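Local coordinates for protein toll-like receptor 13 (Mus musculus, PDB 4Z0C) that recognises bacterial 23S ribosomal RNA through its leucine-rich-repeat ectodomain and signals via MYD88 and TRAF6 to activate NF-kappa-B and inflammatory cytokine secretion, at residues E92-S97 against H115-H120. Residues are numbered along the deposited sequence; the frame is centred on the assembly and turned at random.
Sequences ENKIQS and HNQITH. With NAG (2-acetamido-2-deoxy-beta-D-glucopyranose), chain L; nucleotides of chain C.
Gln-117 reaches across to Asn-93 and Ile-95, using its side-chain amide and its backbone N. CG stands beside the backbone N (chi1 -50°) and the chain then kinks at chi2, which lays the amide next to the main chain of Asn-93 and Lys-94: NE2 donates to Asn-93 O at 3.1 Å, while OE1 rests against Lys-94 CA. The backbone N bonds to Ile-95 O at 3.0 Å. Asn-116, next to it, is buried, and the end of its side chain reaches back to the 92-97 segment, where OD1 takes a fairly straight bond (165°) from Ile-95 N at 3.2 Å and a weak one from Asn-93 N. The other end of this amide is held too, since ND2 donates to Leu-113 O and Leu-90 O. Residues 92-97 and 115-120 belong to consecutive leucine-rich repeats, LRR 3 and LRR 4, running almost parallel just past their strands, and Asn-93 and Asn-116 are the equivalent asparagines of the repeat. Asn-93 OD1 serves Ile-71 N in the preceding repeat just as Asn-116 serves Ile-95 N. The pattern passes on to Asn-140, whose OD1 accepts from Ile-118 N. Next along the chain, Ile-95 CG2 packs alongside Ile-118 CG1 at 3.9 Å and also touches the acetamido methyl of a glycan sugar, whose N2 donates to Ser-97 O. Further along, Thr-119 N closes on Gln-96 O at 2.8 Å. At the RNA end, Glu-92 and His-115 run side by side. With CG anti to the backbone N (chi1 -162°), the extended glutamate lays CG over one face of the imidazole, 3.7 Å from its centroid, in a CH-pi contact. Its carboxylate, nearly parallel to the ring, meets cytidine C12 of chain C: OE1 accepts from N4 at 3.2 Å, and OE2 lies near N3.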
# COMPACT_ATOMS: atom_id res chain seq x y z
N GLU A 92 -19.52 -29.28 6.11
CA GLU A 92 -19.17 -28.61 7.36
C GLU A 92 -20.36 -28.42 8.29
O GLU A 92 -20.83 -27.29 8.52
CB GLU A 92 -18.41 -27.28 7.12
CG GLU A 92 -17.68 -26.81 8.38
CD GLU A 92 -16.82 -25.56 8.21
OE1 GLU A 92 -16.64 -25.04 7.07
OE2 GLU A 92 -16.31 -25.10 9.25
N ASN A 93 -20.86 -29.52 8.83
CA ASN A 93 -21.92 -29.48 9.83
C ASN A 93 -21.58 -30.40 10.98
O ASN A 93 -20.42 -30.70 11.20
CB ASN A 93 -23.26 -29.87 9.22
CG ASN A 93 -23.89 -28.75 8.43
OD1 ASN A 93 -24.49 -27.84 9.00
ND2 ASN A 93 -23.79 -28.81 7.10
N LYS A 94 -22.58 -30.89 11.70
CA LYS A 94 -22.33 -31.74 12.85
C LYS A 94 -22.95 -33.13 12.70
O LYS A 94 -23.39 -33.74 13.68
CB LYS A 94 -22.83 -31.04 14.13
CG LYS A 94 -22.08 -29.76 14.44
CD LYS A 94 -20.74 -30.08 15.05
CE LYS A 94 -19.65 -29.08 14.65
NZ LYS A 94 -19.73 -27.79 15.40
N ILE A 95 -22.98 -33.63 11.47
CA ILE A 95 -23.62 -34.91 11.16
C ILE A 95 -22.75 -36.10 11.54
O ILE A 95 -21.65 -36.25 11.02
CB ILE A 95 -24.00 -35.00 9.67
CG1 ILE A 95 -24.88 -33.80 9.27
CG2 ILE A 95 -24.70 -36.33 9.35
CD1 ILE A 95 -25.15 -33.70 7.78
N GLN A 96 -23.25 -36.96 12.44
CA GLN A 96 -22.47 -38.14 12.88
C GLN A 96 -22.92 -39.45 12.26
O GLN A 96 -22.12 -40.38 12.12
CB GLN A 96 -22.48 -38.28 14.40
CG GLN A 96 -21.78 -37.14 15.13
CD GLN A 96 -21.92 -37.26 16.63
OE1 GLN A 96 -21.51 -38.26 17.23
NE2 GLN A 96 -22.46 -36.22 17.26
N SER A 97 -24.19 -39.56 11.92
CA SER A 97 -24.68 -40.74 11.23
C SER A 97 -25.71 -40.26 10.24
O SER A 97 -26.36 -39.24 10.46
CB SER A 97 -25.27 -41.75 12.21
OG SER A 97 -26.12 -41.12 13.15
N HIS A 115 -16.60 -32.98 5.40
CA HIS A 115 -16.34 -32.18 6.59
C HIS A 115 -17.46 -32.28 7.63
O HIS A 115 -18.04 -31.28 8.06
CB HIS A 115 -16.05 -30.73 6.20
CG HIS A 115 -15.44 -29.91 7.29
ND1 HIS A 115 -15.32 -30.35 8.59
CD2 HIS A 115 -14.89 -28.67 7.27
CE1 HIS A 115 -14.75 -29.41 9.33
NE2 HIS A 115 -14.48 -28.39 8.55
N ASN A 116 -17.77 -33.50 8.01
CA ASN A 116 -18.70 -33.75 9.10
C ASN A 116 -18.03 -34.76 10.02
O ASN A 116 -16.81 -34.90 9.98
CB ASN A 116 -20.03 -34.27 8.56
CG ASN A 116 -20.95 -33.16 8.06
OD1 ASN A 116 -21.60 -32.50 8.85
ND2 ASN A 116 -21.01 -32.97 6.74
N GLN A 117 -18.80 -35.49 10.83
CA GLN A 117 -18.22 -36.52 11.70
C GLN A 117 -18.93 -37.86 11.51
O GLN A 117 -19.13 -38.61 12.47
CB GLN A 117 -18.26 -36.10 13.17
CG GLN A 117 -17.72 -34.71 13.48
CD GLN A 117 -18.77 -33.65 13.27
OE1 GLN A 117 -19.93 -33.82 13.70
NE2 GLN A 117 -18.38 -32.53 12.64
N ILE A 118 -19.32 -38.15 10.28
CA ILE A 118 -20.06 -39.37 9.94
C ILE A 118 -19.27 -40.64 10.23
O ILE A 118 -18.09 -40.74 9.89
CB ILE A 118 -20.47 -39.35 8.45
CG1 ILE A 118 -21.42 -38.18 8.18
CG2 ILE A 118 -21.11 -40.69 8.04
CD1 ILE A 118 -21.55 -37.80 6.72
N THR A 119 -19.93 -41.61 10.88
CA THR A 119 -19.34 -42.95 11.08
C THR A 119 -20.12 -44.01 10.32
O THR A 119 -19.53 -44.98 9.84
CB THR A 119 -19.31 -43.36 12.57
OG1 THR A 119 -20.63 -43.26 13.12
CG2 THR A 119 -18.37 -42.47 13.37
N HIS A 120 -21.43 -43.83 10.20
CA HIS A 120 -22.30 -44.82 9.54
C HIS A 120 -23.38 -44.22 8.67
O HIS A 120 -23.88 -43.12 8.93
CB HIS A 120 -22.95 -45.74 10.58
CG HIS A 120 -21.99 -46.60 11.33
ND1 HIS A 120 -21.43 -46.21 12.53
CD2 HIS A 120 -21.50 -47.83 11.07
CE1 HIS A 120 -20.63 -47.17 12.97
NE2 HIS A 120 -20.65 -48.16 12.09
C1 NAG L . -29.81 -40.26 12.80
C2 NAG L . -29.51 -38.80 13.14
C3 NAG L . -28.78 -38.62 14.47
C4 NAG L . -29.35 -39.50 15.57
C5 NAG L . -29.62 -40.92 15.07
C6 NAG L . -30.31 -41.79 16.13
C7 NAG L . -29.18 -37.15 11.38
C8 NAG L . -28.14 -36.27 10.75
N2 NAG L . -28.73 -38.18 12.08
O3 NAG L . -28.87 -37.27 14.85
O4 NAG L . -28.43 -39.55 16.64
O5 NAG L . -30.42 -40.89 13.91
O6 NAG L . -31.69 -41.48 16.21
O7 NAG L . -30.37 -36.90 11.22
P C C 12 -10.35 -18.16 9.50
OP1 C C 12 -9.56 -16.91 9.35
OP2 C C 12 -9.80 -19.35 8.84
O5' C C 12 -10.64 -18.34 11.05
C5' C C 12 -10.12 -19.41 11.78
C4' C C 12 -11.16 -20.04 12.65
O4' C C 12 -12.49 -19.82 12.11
C3' C C 12 -11.02 -21.55 12.75
O3' C C 12 -10.11 -21.90 13.77
C2' C C 12 -12.45 -22.03 13.01
O2' C C 12 -12.76 -21.96 14.39
C1' C C 12 -13.28 -20.98 12.26
N1 C C 12 -13.72 -21.41 10.90
C2 C C 12 -14.49 -22.55 10.66
O2 C C 12 -14.81 -23.29 11.60
N3 C C 12 -14.86 -22.85 9.39
C4 C C 12 -14.51 -22.05 8.38
N4 C C 12 -14.90 -22.37 7.14
C5 C C 12 -13.75 -20.87 8.59
C6 C C 12 -13.39 -20.60 9.85